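Local coordinates for 4-alpha-glucanotransferase (Corynebacterium glutamicum, PDB 5B68), which belongs to the amylomaltase family of 4-alpha-glucanotransferases, also called disproportionating enzymes, and pairs an N-terminal beta-sandwich domain with a TIM-barrel domain, at residues A[246-251]-A[357-362]; A[251-256]-A[307-312]; A[299-304]-A[349-354]; A[362-367]-A[450-455]. All coordinates share one frame; numbering follows the deposited sequence.

Contact 1 of 4, residues A[246-251]-A[357-362]; sequences IYIRVE and MWLQWL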
loop_
_atom_site.group_PDB
_atom_site.type_symbol
_atom_site.label_atom_id
_atom_site.label_comp_id
_atom_site.label_asym_id
_atom_site.label_seq_id
_atom_site.Cartn_x
_atom_site.Cartn_y
_atom_site.Cartn_z
ATOM N N ILE A 246 8.446 10.559 12.052
ATOM C CA ILE A 246 7.578 11.622 12.568
ATOM C C ILE A 246 6.593 11.163 13.621
ATOM O O ILE A 246 6.125 11.981 14.444
ATOM C CB ILE A 246 6.871 12.346 11.482
ATOM C CG1 ILE A 246 6.559 13.800 11.929
ATOM C CG2 ILE A 246 5.636 11.622 10.929
ATOM C CD1 ILE A 246 5.903 14.569 10.817
ATOM N N TYR A 247 6.314 9.866 13.597
ATOM C CA TYR A 247 5.366 9.239 14.497
ATOM C C TYR A 247 5.940 8.791 15.848
ATOM O O TYR A 247 5.201 8.385 16.704
ATOM C CB TYR A 247 4.687 8.054 13.813
ATOM C CG TYR A 247 3.806 8.395 12.634
ATOM C CD1 TYR A 247 2.626 9.093 12.801
ATOM C CD2 TYR A 247 4.141 7.989 11.361
ATOM C CE1 TYR A 247 1.824 9.391 11.733
ATOM C CE2 TYR A 247 3.347 8.284 10.299
ATOM C CZ TYR A 247 2.185 8.988 10.486
ATOM O OH TYR A 247 1.404 9.257 9.417
ATOM N N ILE A 248 7.252 8.862 16.030
ATOM C CA ILE A 248 7.834 8.518 17.264
ATOM C C ILE A 248 7.339 9.460 18.372
ATOM O O ILE A 248 7.317 10.707 18.169
ATOM C CB ILE A 248 9.355 8.632 17.194
ATOM C CG1 ILE A 248 9.943 7.556 16.242
ATOM C CG2 ILE A 248 9.946 8.470 18.567
ATOM C CD1 ILE A 248 11.427 7.787 15.962
ATOM N N ARG A 249 6.941 8.898 19.508
ATOM C CA ARG A 249 6.698 9.712 20.686
ATOM C C ARG A 249 7.964 9.679 21.486
ATOM O O ARG A 249 8.322 8.678 22.060
ATOM C CB ARG A 249 5.583 9.185 21.564
ATOM C CG ARG A 249 5.473 10.006 22.839
ATOM C CD ARG A 249 4.166 9.851 23.577
ATOM N NE ARG A 249 3.015 10.340 22.843
ATOM C CZ ARG A 249 1.809 10.399 23.375
ATOM N NH1 ARG A 249 1.647 10.016 24.622
ATOM N NH2 ARG A 249 0.779 10.819 22.678
ATOM N N VAL A 250 8.627 10.808 21.536
ATOM C CA VAL A 250 9.996 10.796 22.054
ATOM C C VAL A 250 10.059 10.493 23.511
ATOM O O VAL A 250 11.013 9.855 24.014
ATOM C CB VAL A 250 10.759 12.111 21.680
ATOM C CG1 VAL A 250 10.765 12.360 20.176
ATOM C CG2 VAL A 250 10.219 13.324 22.452
ATOM N N GLU A 251 9.042 10.974 24.247
ATOM C CA GLU A 251 8.941 10.708 25.685
ATOM C C GLU A 251 8.793 9.231 26.056
ATOM O O GLU A 251 9.116 8.852 27.175
ATOM C CB GLU A 251 7.823 11.547 26.366
ATOM C CG GLU A 251 7.950 13.060 26.197
ATOM C CD GLU A 251 7.225 13.627 25.000
ATOM O OE1 GLU A 251 6.879 12.859 24.014
ATOM O OE2 GLU A 251 6.996 14.856 25.029
ATOM N N MET A 357 19.434 4.505 11.246
ATOM C CA MET A 357 19.145 3.098 11.596
ATOM C C MET A 357 18.411 3.004 12.915
ATOM O O MET A 357 17.371 2.277 13.091
ATOM C CB MET A 357 20.423 2.256 11.586
ATOM C CG MET A 357 21.046 2.180 10.193
ATOM S SD MET A 357 22.718 1.397 10.278
ATOM C CE MET A 357 22.207 -0.268 10.509
ATOM N N TRP A 358 18.873 3.809 13.867
ATOM C CA TRP A 358 18.338 3.789 15.195
ATOM C C TRP A 358 16.899 4.288 15.188
ATOM O O TRP A 358 16.064 3.700 15.896
ATOM C CB TRP A 358 19.263 4.636 16.093
ATOM C CG TRP A 358 18.837 4.873 17.493
ATOM C CD1 TRP A 358 18.910 4.028 18.490
ATOM C CD2 TRP A 358 18.319 6.098 18.009
ATOM N NE1 TRP A 358 18.476 4.633 19.667
ATOM C CE2 TRP A 358 18.109 5.919 19.367
ATOM C CE3 TRP A 358 18.043 7.343 17.441
ATOM C CZ2 TRP A 358 17.581 6.927 20.201
ATOM C CZ3 TRP A 358 17.543 8.377 18.286
ATOM C CH2 TRP A 358 17.309 8.131 19.650
ATOM N N LEU A 359 16.608 5.346 14.412
ATOM C CA LEU A 359 15.187 5.791 14.257
ATOM C C LEU A 359 14.260 4.663 13.785
ATOM O O LEU A 359 13.162 4.541 14.284
ATOM C CB LEU A 359 15.051 6.906 13.250
ATOM C CG LEU A 359 15.714 8.222 13.674
ATOM C CD1 LEU A 359 15.458 9.339 12.677
ATOM C CD2 LEU A 359 15.284 8.627 15.071
ATOM N N GLN A 360 14.720 3.829 12.832
ATOM C CA GLN A 360 13.918 2.661 12.438
ATOM C C GLN A 360 13.708 1.684 13.549
ATOM O O GLN A 360 12.627 1.097 13.636
ATOM C CB GLN A 360 14.510 2.018 11.170
ATOM C CG GLN A 360 14.459 2.924 9.981
ATOM C CD GLN A 360 13.050 3.303 9.673
ATOM O OE1 GLN A 360 12.178 2.424 9.508
ATOM N NE2 GLN A 360 12.794 4.587 9.558
ATOM N N TRP A 361 14.706 1.456 14.405
ATOM C CA TRP A 361 14.580 0.537 15.535
ATOM C C TRP A 361 13.496 1.078 16.530
ATOM O O TRP A 361 12.628 0.312 17.018
ATOM C CB TRP A 361 15.963 0.346 16.254
ATOM C CG TRP A 361 15.897 -0.419 17.484
ATOM C CD1 TRP A 361 15.479 -1.722 17.661
ATOM C CD2 TRP A 361 16.303 0.033 18.781
ATOM N NE1 TRP A 361 15.578 -2.092 18.958
ATOM C CE2 TRP A 361 16.137 -1.050 19.665
ATOM C CE3 TRP A 361 16.810 1.252 19.267
ATOM C CZ2 TRP A 361 16.410 -0.940 21.038
ATOM C CZ3 TRP A 361 17.151 1.326 20.607
ATOM C CH2 TRP A 361 16.894 0.265 21.476
ATOM N N LEU A 362 13.487 2.395 16.726
ATOM C CA LEU A 362 12.519 3.028 17.602
ATOM C C LEU A 362 11.125 2.858 16.988
ATOM O O LEU A 362 10.149 2.581 17.748
ATOM C CB LEU A 362 12.794 4.526 17.755
ATOM C CG LEU A 362 14.154 4.822 18.484
ATOM C CD1 LEU A 362 14.249 6.315 18.486
ATOM C CD2 LEU A 362 14.311 4.288 19.878
#
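Ile248 drives its CD1 methyl against the flank of helix 349-376, between Leu359 and Leu362. In the TIM-barrel domain both segments belong to the long excursion between strands 215-218 and 382-387: Ile248 sits in the loop that follows the first of these strands, and the helix leads into the second. The contact is small and wholly buried.

Apolar contacts carry it. Ile248 CD1 lies 4.0 Å from Leu359 CD2 and equally 4.0 Å from Leu362 CB, so one methyl bridges residues three apart in sequence and almost one helical turn. Its CB points at the helix, CG1 lies beside the backbone N (chi1 -67°) and the chain then runs on extended, which makes CD1 the leading atom. The Ile248 and Leu362 side chains cross at about a right angle. Leu362 turns its CD1 over one face of the Trp358 ring, 3.6 Å above the plane and toward the rim, so the same leucine joins the loop to the aromatic side of its own helix.

Polar groups work around this patch, in other directions. Ile246 O and Ile248 O both accept from Lys293 NZ, and Arg249 forms salt bridges with Asp197 and Asp200, fixing the loop against helix 286-301 and the start of helix 198-209. On the helix, Gln360 NE2 donates to the carbonyl oxygen of Ile243, just upstream of the loop segment.

The methyl also meets main chain: Ile248 CD1 rests 4.0 Å from Leu359 O.

Contact 2 of 4, residues A[251-256]-A[307-312]; sequences EDIPEF and SEREAN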
loop_
_atom_site.group_PDB
_atom_site.type_symbol
_atom_site.label_atom_id
_atom_site.label_comp_id
_atom_site.label_asym_id
_atom_site.label_seq_id
_atom_site.Cartn_x
_atom_site.Cartn_y
_atom_site.Cartn_z
ATOM N N GLU A 251 9.042 10.974 24.247
ATOM C CA GLU A 251 8.941 10.708 25.685
ATOM C C GLU A 251 8.793 9.231 26.056
ATOM O O GLU A 251 9.116 8.852 27.175
ATOM C CB GLU A 251 7.823 11.547 26.366
ATOM C CG GLU A 251 7.950 13.060 26.197
ATOM C CD GLU A 251 7.225 13.627 25.000
ATOM O OE1 GLU A 251 6.879 12.859 24.014
ATOM O OE2 GLU A 251 6.996 14.856 25.029
ATOM N N ASP A 252 8.351 8.382 25.115
ATOM C CA ASP A 252 8.278 6.933 25.385
ATOM C C ASP A 252 9.583 6.167 25.156
ATOM O O ASP A 252 9.686 4.968 25.491
ATOM C CB ASP A 252 7.194 6.298 24.452
ATOM C CG ASP A 252 5.782 6.698 24.812
ATOM O OD1 ASP A 252 5.563 7.344 25.864
ATOM O OD2 ASP A 252 4.873 6.402 24.021
ATOM N N ILE A 253 10.616 6.837 24.647
ATOM C CA ILE A 253 11.863 6.132 24.421
ATOM C C ILE A 253 12.523 5.879 25.812
ATOM O O ILE A 253 12.712 6.833 26.558
ATOM C CB ILE A 253 12.809 6.921 23.498
ATOM C CG1 ILE A 253 12.196 7.304 22.135
ATOM C CG2 ILE A 253 14.102 6.115 23.310
ATOM C CD1 ILE A 253 12.893 8.460 21.414
ATOM N N PRO A 254 12.894 4.643 26.157
ATOM C CA PRO A 254 13.456 4.452 27.498
ATOM C C PRO A 254 14.651 5.383 27.814
ATOM O O PRO A 254 14.739 5.879 28.932
ATOM C CB PRO A 254 13.913 2.993 27.490
ATOM C CG PRO A 254 12.880 2.332 26.622
ATOM C CD PRO A 254 12.625 3.328 25.517
ATOM N N GLU A 255 15.478 5.678 26.827
ATOM C CA GLU A 255 16.687 6.496 27.066
ATOM C C GLU A 255 16.353 7.991 27.242
ATOM O O GLU A 255 17.219 8.772 27.701
ATOM C CB GLU A 255 17.739 6.309 25.952
ATOM C CG GLU A 255 18.480 4.960 25.953
ATOM C CD GLU A 255 17.585 3.813 25.517
ATOM O OE1 GLU A 255 16.696 4.077 24.661
ATOM O OE2 GLU A 255 17.706 2.676 26.023
ATOM N N PHE A 256 15.123 8.410 26.894
ATOM C CA PHE A 256 14.636 9.773 27.135
ATOM C C PHE A 256 14.868 10.170 28.599
ATOM O O PHE A 256 15.280 11.313 28.917
ATOM C CB PHE A 256 13.135 9.877 26.855
ATOM C CG PHE A 256 12.539 11.219 27.195
ATOM C CD1 PHE A 256 12.597 12.247 26.295
ATOM C CD2 PHE A 256 11.933 11.431 28.424
ATOM C CE1 PHE A 256 12.065 13.484 26.608
ATOM C CE2 PHE A 256 11.398 12.668 28.741
ATOM C CZ PHE A 256 11.474 13.692 27.833
ATOM N N SER A 307 22.826 -2.898 28.421
ATOM C CA SER A 307 23.271 -3.971 27.558
ATOM C C SER A 307 22.089 -4.771 27.001
ATOM O O SER A 307 22.204 -5.299 25.903
ATOM C CB SER A 307 24.248 -4.867 28.302
ATOM O OG SER A 307 23.526 -5.557 29.290
ATOM N N GLU A 308 20.960 -4.863 27.717
ATOM C CA GLU A 308 19.791 -5.570 27.164
ATOM C C GLU A 308 19.272 -4.759 25.960
ATOM O O GLU A 308 19.083 -5.304 24.874
ATOM C CB GLU A 308 18.687 -5.818 28.189
ATOM C CG GLU A 308 17.528 -6.640 27.598
ATOM C CD GLU A 308 16.547 -7.197 28.627
ATOM O OE1 GLU A 308 15.919 -8.253 28.358
ATOM O OE2 GLU A 308 16.386 -6.581 29.698
ATOM N N ARG A 309 19.156 -3.453 26.156
ATOM C CA ARG A 309 18.722 -2.515 25.101
ATOM C C ARG A 309 19.665 -2.515 23.903
ATOM O O ARG A 309 19.203 -2.574 22.758
ATOM C CB ARG A 309 18.595 -1.083 25.631
ATOM C CG ARG A 309 17.479 -0.900 26.633
ATOM C CD ARG A 309 16.143 -0.782 25.991
ATOM N NE ARG A 309 16.037 0.482 25.251
ATOM C CZ ARG A 309 15.092 0.688 24.337
ATOM N NH1 ARG A 309 14.191 -0.263 24.124
ATOM N NH2 ARG A 309 15.028 1.813 23.657
ATOM N N GLU A 310 20.972 -2.461 24.159
ATOM C CA GLU A 310 21.958 -2.539 23.062
ATOM C C GLU A 310 21.815 -3.833 22.264
ATOM O O GLU A 310 21.845 -3.764 21.059
ATOM C CB GLU A 310 23.400 -2.424 23.552
ATOM C CG GLU A 310 24.472 -2.543 22.483
ATOM C CD GLU A 310 24.584 -1.383 21.541
ATOM O OE1 GLU A 310 25.448 -1.484 20.647
ATOM O OE2 GLU A 310 23.833 -0.372 21.624
ATOM N N ALA A 311 21.643 -4.970 22.926
ATOM C CA ALA A 311 21.533 -6.250 22.248
ATOM C C ALA A 311 20.246 -6.361 21.440
ATOM O O ALA A 311 20.211 -7.017 20.445
ATOM C CB ALA A 311 21.601 -7.416 23.241
ATOM N N ASN A 312 19.193 -5.728 21.914
ATOM C CA ASN A 312 17.977 -5.578 21.130
ATOM C C ASN A 312 18.181 -4.744 19.871
ATOM O O ASN A 312 17.726 -5.128 18.788
ATOM C CB ASN A 312 16.903 -4.938 21.983
ATOM C CG ASN A 312 15.962 -5.947 22.473
ATOM O OD1 ASN A 312 16.160 -6.539 23.538
ATOM N ND2 ASN A 312 14.973 -6.242 21.652
#
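The guanidinium of Arg309 is covered on both faces and gripped along one edge. Over one face lies the Pro254 ring, with CG 3.6 Å above the plane and over its centre, while Pro254 CD comes to 3.4 Å from Arg309 NH2. The opposite face meets the indole of Trp361, whose CH2 is 3.3 Å from Arg309 NH2. The edge belongs to the Glu255 carboxylate, nearly coplanar with the guanidinium at 10°.

That edge forms a side-on, bidentate salt bridge. Arg309 NE donates to Glu255 OE2 (2.9 Å) and Arg309 NH2 to Glu255 OE1 (3.0 Å), both nearly straight, and each oxygen offers its syn lone pair. The two bonds together fix the rotation of both flat groups. Glu255 bends at chi2 (71°) and Arg309 at chi2 and chi3, and these folds bring the two charged ends together edge to edge, from opposite directions. A second carboxylate completes the site, since Arg309 NH1 makes a salt bridge with Glu365. Two acids around one arginine would be expected to favour its positive charge.

Arg309 stands in the first turn of helix 307-338, where its backbone N bonds to Ser306 OG. The partner loop runs from strand 215-218 of the TIM barrel toward helix 261-277. Behind the salt bridge, Ile253 packs on helix 349-376 through Leu362 and Gln366, and on helix 286-301 through Leu297 and Ile300, whereas Phe256 rests on helix 261-277. The loop thus fills the junction of four helices.

Contact 3 of 4, residues A[299-304]-A[349-354]; sequences AIFEMP and RDELTM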
loop_
_atom_site.group_PDB
_atom_site.type_symbol
_atom_site.label_atom_id
_atom_site.label_comp_id
_atom_site.label_asym_id
_atom_site.label_seq_id
_atom_site.Cartn_x
_atom_site.Cartn_y
_atom_site.Cartn_z
ATOM N N ALA A 299 19.502 14.444 20.484
ATOM C CA ALA A 299 19.957 14.378 21.881
ATOM C C ALA A 299 19.820 13.016 22.543
ATOM O O ALA A 299 20.702 12.560 23.267
ATOM C CB ALA A 299 19.285 15.477 22.705
ATOM N N ILE A 300 18.714 12.304 22.322
ATOM C CA ILE A 300 18.590 11.032 23.037
ATOM C C ILE A 300 19.570 10.010 22.456
ATOM O O ILE A 300 19.931 9.030 23.131
ATOM C CB ILE A 300 17.148 10.484 22.885
ATOM C CG1 ILE A 300 16.131 11.433 23.560
ATOM C CG2 ILE A 300 17.019 9.074 23.454
ATOM C CD1 ILE A 300 14.708 11.295 23.059
ATOM N N PHE A 301 19.928 10.196 21.167
ATOM C CA PHE A 301 20.830 9.251 20.482
ATOM C C PHE A 301 22.173 9.156 21.203
ATOM O O PHE A 301 22.823 8.075 21.201
ATOM C CB PHE A 301 21.038 9.668 19.058
ATOM C CG PHE A 301 21.955 8.743 18.253
ATOM C CD1 PHE A 301 21.630 7.399 18.057
ATOM C CD2 PHE A 301 23.121 9.244 17.657
ATOM C CE1 PHE A 301 22.450 6.581 17.296
ATOM C CE2 PHE A 301 23.942 8.426 16.876
ATOM C CZ PHE A 301 23.605 7.104 16.690
ATOM N N GLU A 302 22.578 10.276 21.818
ATOM C CA GLU A 302 23.817 10.306 22.653
ATOM C C GLU A 302 23.773 9.487 23.931
ATOM O O GLU A 302 24.816 9.227 24.521
ATOM C CB GLU A 302 24.179 11.735 23.037
ATOM C CG GLU A 302 24.477 12.690 21.907
ATOM C CD GLU A 302 25.619 12.248 20.992
ATOM O OE1 GLU A 302 25.444 12.342 19.757
ATOM O OE2 GLU A 302 26.686 11.803 21.496
ATOM N N MET A 303 22.589 9.131 24.423
ATOM C CA MET A 303 22.491 8.448 25.701
ATOM C C MET A 303 22.912 7.019 25.555
ATOM O O MET A 303 22.611 6.401 24.538
ATOM C CB MET A 303 21.055 8.445 26.227
ATOM C CG MET A 303 20.476 9.805 26.539
ATOM S SD MET A 303 21.384 10.632 27.910
ATOM C CE MET A 303 22.257 11.806 26.904
ATOM N N PRO A 304 23.600 6.482 26.565
ATOM C CA PRO A 304 24.109 5.121 26.482
ATOM C C PRO A 304 23.031 4.133 26.802
ATOM O O PRO A 304 22.217 4.359 27.708
ATOM C CB PRO A 304 25.226 5.089 27.546
ATOM C CG PRO A 304 24.794 6.117 28.542
ATOM C CD PRO A 304 24.150 7.200 27.733
ATOM N N ARG A 349 29.441 10.698 8.285
ATOM C CA ARG A 349 28.423 9.968 7.524
ATOM C C ARG A 349 28.009 8.674 8.210
ATOM O O ARG A 349 26.862 8.278 8.159
ATOM C CB ARG A 349 28.947 9.642 6.137
ATOM C CG ARG A 349 27.934 9.101 5.142
ATOM C CD ARG A 349 28.608 8.973 3.803
ATOM N NE ARG A 349 27.782 8.497 2.712
ATOM C CZ ARG A 349 27.882 7.291 2.180
ATOM N NH1 ARG A 349 28.727 6.412 2.668
ATOM N NH2 ARG A 349 27.119 6.955 1.171
ATOM N N ASP A 350 28.958 8.000 8.819
ATOM C CA ASP A 350 28.707 6.746 9.456
ATOM C C ASP A 350 27.895 6.900 10.748
ATOM O O ASP A 350 26.995 6.112 11.023
ATOM C CB ASP A 350 29.974 6.031 9.774
ATOM C CG ASP A 350 30.760 5.635 8.530
ATOM O OD1 ASP A 350 30.171 4.960 7.674
ATOM O OD2 ASP A 350 31.953 6.039 8.431
ATOM N N GLU A 351 28.221 7.908 11.541
ATOM C CA GLU A 351 27.400 8.194 12.710
ATOM C C GLU A 351 25.979 8.614 12.297
ATOM O O GLU A 351 25.059 8.171 12.965
ATOM C CB GLU A 351 28.028 9.324 13.561
ATOM C CG GLU A 351 27.182 9.683 14.755
ATOM C CD GLU A 351 27.912 10.546 15.756
ATOM O OE1 GLU A 351 28.041 11.745 15.476
ATOM O OE2 GLU A 351 28.318 9.985 16.800
ATOM N N LEU A 352 25.855 9.468 11.278
ATOM C CA LEU A 352 24.555 9.886 10.755
ATOM C C LEU A 352 23.784 8.673 10.252
ATOM O O LEU A 352 22.579 8.577 10.476
ATOM C CB LEU A 352 24.663 10.881 9.608
ATOM C CG LEU A 352 24.850 12.351 9.907
ATOM C CD1 LEU A 352 24.997 13.074 8.600
ATOM C CD2 LEU A 352 23.627 12.880 10.704
ATOM N N THR A 353 24.471 7.759 9.550
ATOM C CA THR A 353 23.837 6.515 9.078
ATOM C C THR A 353 23.282 5.731 10.268
ATOM O O THR A 353 22.124 5.236 10.277
ATOM C CB THR A 353 24.824 5.683 8.206
ATOM O OG1 THR A 353 25.144 6.388 7.006
ATOM C CG2 THR A 353 24.231 4.305 7.892
ATOM N N MET A 354 24.064 5.644 11.322
ATOM C CA MET A 354 23.683 4.902 12.494
ATOM C C MET A 354 22.435 5.504 13.165
ATOM O O MET A 354 21.597 4.769 13.676
ATOM C CB MET A 354 24.820 4.837 13.477
ATOM C CG MET A 354 24.532 3.961 14.669
ATOM S SD MET A 354 24.167 2.228 14.351
ATOM C CE MET A 354 25.814 1.580 14.036
#
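Phe301 presents the far edge of its ring to the first turns of helix 349-376. The tight part is at the tip of the ring: Met354 CG lies in the ring plane, 3.8 Å from Phe301 CZ, and Phe301 CE2 is 4.1 Å from Glu351 CG. Only methylene carbons of these two polar or flexible side chains do the touching. With CG anti to the backbone N (chi1 -180°), the phenyl ring reaches straight across from the end of helix 286-301. Elsewhere the ring meets the indole of Trp358, one turn further along the partner helix, with the planes at about 55°.

The other side is loose and lies at the surface. Met354 bends at chi2 and chi3 and carries its sulfur away from the ring. The Glu351 carboxylate stands nearly perpendicular to the phenyl plane, and its OE2 comes within 4.7 Å of Glu302 OE1 without contact. Away from the interface, Thr353 OG1 donates to Arg349 O (2.8 Å).

Across these two segments the contact is therefore apolar, made along an aromatic edge and probably held mainly by dispersion, while the two neighbouring carboxylates probably repel one another mildly and gain from solvent.

Contact 4 of 4, residues A[362-367]-A[450-455]; sequences LCDEQL and VLRHSG. With SO4 (sulfate ion), chain F.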
loop_
_atom_site.group_PDB
_atom_site.type_symbol
_atom_site.label_atom_id
_atom_site.label_comp_id
_atom_site.label_asym_id
_atom_site.label_seq_id
_atom_site.Cartn_x
_atom_site.Cartn_y
_atom_site.Cartn_z
ATOM N N LEU A 362 13.487 2.395 16.726
ATOM C CA LEU A 362 12.519 3.028 17.602
ATOM C C LEU A 362 11.125 2.858 16.988
ATOM O O LEU A 362 10.149 2.581 17.748
ATOM C CB LEU A 362 12.794 4.526 17.755
ATOM C CG LEU A 362 14.154 4.822 18.484
ATOM C CD1 LEU A 362 14.249 6.315 18.486
ATOM C CD2 LEU A 362 14.311 4.288 19.878
ATOM N N CYS A 363 11.023 3.091 15.688
ATOM C CA CYS A 363 9.706 2.944 15.004
ATOM C C CYS A 363 9.254 1.487 15.184
ATOM O O CYS A 363 8.071 1.200 15.487
ATOM C CB CYS A 363 9.802 3.273 13.536
ATOM S SG CYS A 363 9.987 4.987 13.134
ATOM N N ASP A 364 10.178 0.535 15.002
ATOM C CA ASP A 364 9.858 -0.884 15.185
ATOM C C ASP A 364 9.303 -1.176 16.570
ATOM O O ASP A 364 8.272 -1.869 16.723
ATOM C CB ASP A 364 11.094 -1.776 14.901
ATOM C CG ASP A 364 10.804 -3.272 15.083
ATOM O OD1 ASP A 364 10.353 -3.887 14.109
ATOM O OD2 ASP A 364 10.936 -3.831 16.153
ATOM N N GLU A 365 9.999 -0.734 17.608
ATOM C CA GLU A 365 9.535 -1.076 18.931
ATOM C C GLU A 365 8.242 -0.312 19.326
ATOM O O GLU A 365 7.463 -0.867 20.095
ATOM C CB GLU A 365 10.651 -0.928 19.990
ATOM C CG GLU A 365 11.035 0.484 20.334
ATOM C CD GLU A 365 12.181 0.557 21.403
ATOM O OE1 GLU A 365 12.684 1.674 21.706
ATOM O OE2 GLU A 365 12.569 -0.526 21.915
ATOM N N GLN A 366 8.044 0.921 18.862
ATOM C CA GLN A 366 6.829 1.653 19.234
ATOM C C GLN A 366 5.624 1.067 18.524
ATOM O O GLN A 366 4.538 0.985 19.115
ATOM C CB GLN A 366 6.948 3.158 18.952
ATOM C CG GLN A 366 7.949 3.752 19.986
ATOM C CD GLN A 366 7.863 5.238 20.218
ATOM O OE1 GLN A 366 7.009 5.960 19.693
ATOM N NE2 GLN A 366 8.873 5.737 20.945
ATOM N N LEU A 367 5.840 0.641 17.284
ATOM C CA LEU A 367 4.754 -0.056 16.529
ATOM C C LEU A 367 4.442 -1.404 17.108
ATOM O O LEU A 367 3.283 -1.798 17.177
ATOM C CB LEU A 367 5.155 -0.232 15.082
ATOM C CG LEU A 367 4.975 0.934 14.166
ATOM C CD1 LEU A 367 5.561 0.626 12.808
ATOM C CD2 LEU A 367 3.456 1.193 14.016
ATOM N N VAL A 450 5.934 -4.237 6.610
ATOM C CA VAL A 450 4.560 -3.733 6.708
ATOM C C VAL A 450 3.725 -4.630 7.598
ATOM O O VAL A 450 2.968 -4.152 8.434
ATOM C CB VAL A 450 3.874 -3.463 5.330
ATOM C CG1 VAL A 450 2.437 -3.037 5.506
ATOM C CG2 VAL A 450 4.599 -2.418 4.549
ATOM N N LEU A 451 3.895 -5.933 7.456
ATOM C CA LEU A 451 3.127 -6.903 8.211
ATOM C C LEU A 451 3.677 -7.278 9.580
ATOM O O LEU A 451 3.036 -7.986 10.307
ATOM C CB LEU A 451 2.955 -8.175 7.386
ATOM C CG LEU A 451 1.948 -8.033 6.252
ATOM C CD1 LEU A 451 2.305 -8.931 5.096
ATOM C CD2 LEU A 451 0.543 -8.310 6.748
ATOM N N ARG A 452 4.859 -6.801 9.923
ATOM C CA ARG A 452 5.525 -7.312 11.114
ATOM C C ARG A 452 4.740 -7.083 12.393
ATOM O O ARG A 452 4.684 -7.936 13.243
ATOM C CB ARG A 452 6.923 -6.725 11.267
ATOM C CG ARG A 452 7.776 -7.516 12.234
ATOM C CD ARG A 452 9.194 -7.026 12.226
ATOM N NE ARG A 452 9.945 -7.525 11.095
ATOM C CZ ARG A 452 10.367 -8.775 10.954
ATOM N NH1 ARG A 452 11.057 -9.107 9.891
ATOM N NH2 ARG A 452 10.106 -9.685 11.868
ATOM N N HIS A 453 4.146 -5.911 12.504
ATOM C CA HIS A 453 3.424 -5.533 13.700
ATOM C C HIS A 453 1.986 -5.204 13.375
ATOM O O HIS A 453 1.413 -4.316 13.937
ATOM C CB HIS A 453 4.111 -4.375 14.379
ATOM C CG HIS A 453 5.539 -4.650 14.679
ATOM N ND1 HIS A 453 5.930 -5.690 15.483
ATOM C CD2 HIS A 453 6.670 -4.043 14.264
ATOM C CE1 HIS A 453 7.244 -5.702 15.563
ATOM N NE2 HIS A 453 7.717 -4.712 14.832
ATOM N N SER A 454 1.433 -5.917 12.417
ATOM C CA SER A 454 0.060 -5.699 12.048
ATOM C C SER A 454 -0.654 -7.027 11.903
ATOM O O SER A 454 -0.037 -8.050 11.739
ATOM C CB SER A 454 -0.027 -4.884 10.776
ATOM O OG SER A 454 0.445 -5.619 9.700
ATOM N N GLY A 455 -1.959 -6.987 12.028
ATOM C CA GLY A 455 -2.769 -8.183 11.816
ATOM C C GLY A 455 -3.394 -8.262 10.408
ATOM O O GLY A 455 -4.142 -9.200 10.062
HETATM S S SO4 F . 12.365 -12.486 10.299
HETATM O O1 SO4 F . 13.776 -12.843 10.601
HETATM O O2 SO4 F . 11.587 -13.691 9.973
HETATM O O3 SO4 F . 12.401 -11.526 9.140
HETATM O O4 SO4 F . 11.763 -11.981 11.526
HETATM O O HOH W 1 1.567 -1.758 14.654
#
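Asp364 OD1 is gripped from two directions: His453 NE2 donates to it at 2.9 Å, and Arg319 of helix 307-338 forms a salt bridge to the same oxygen. The contact joins two helices of the TIM barrel, 349-376 and 441-452, which precede the neighbouring parallel strands 382-387 and 456-459. His453 lies just past the end of the second helix.

The histidine bond is nearly straight at 166°. Asp364 OD1 lies in the imidazole plane, yet the donor approaches from above the carboxylate plane, 57° out of it, with the two planes 67° apart. Asp364 CG is anti to its main-chain nitrogen (chi1 180°), which swings the carboxylate across to the ring. Arg452 CG lies 3.8 Å above one face of the imidazole, toward its rim, and Leu367 CB approaches CD2 of the His453 ring obliquely. These neighbours, with the hydrogen bond, limit how the ring can turn.

Main chains meet through a water, which donates to both Leu367 O and His453 O. Nearby, Gly455 pairs by backbone bonds with Ile383 and Val504, tying the turn into the barrel sheet.

The guanidinium of Arg452 binds a sulfate ion, probably from the crystallisation liquor. Its two terminal nitrogens hold separate oxygens at the guanidinium edge: NH1 reaches sulfate O3 and NH2 reaches sulfate O4, each at 2.9 Å.

In the fold
Helix 349-376 threads three of the four contacts. Contact 3 uses its start, contact 1 its next turns, and contact 4 the turns after that, with Leu362 shared between the last two; the centres of contacts 3 and 4 lie about 22 Å apart. Contact 2 lies beside contact 1, about 11 Å between centres, and shares Glu251 with it. Ile253 CD1 meets Leu362 CD1 at 3.9 Å and Ile300 CD1 at 3.7 Å, so apolar packing runs from contact 2 to helices 349-376 and 286-301. Contacts 1 and 4 are joined by a probable hydrogen bond, Arg249 N to Gln366 OE1 (2.9 Å). Contact 4 joins helix 349-376 to the end of helix 441-452, before barrel strand 456-459.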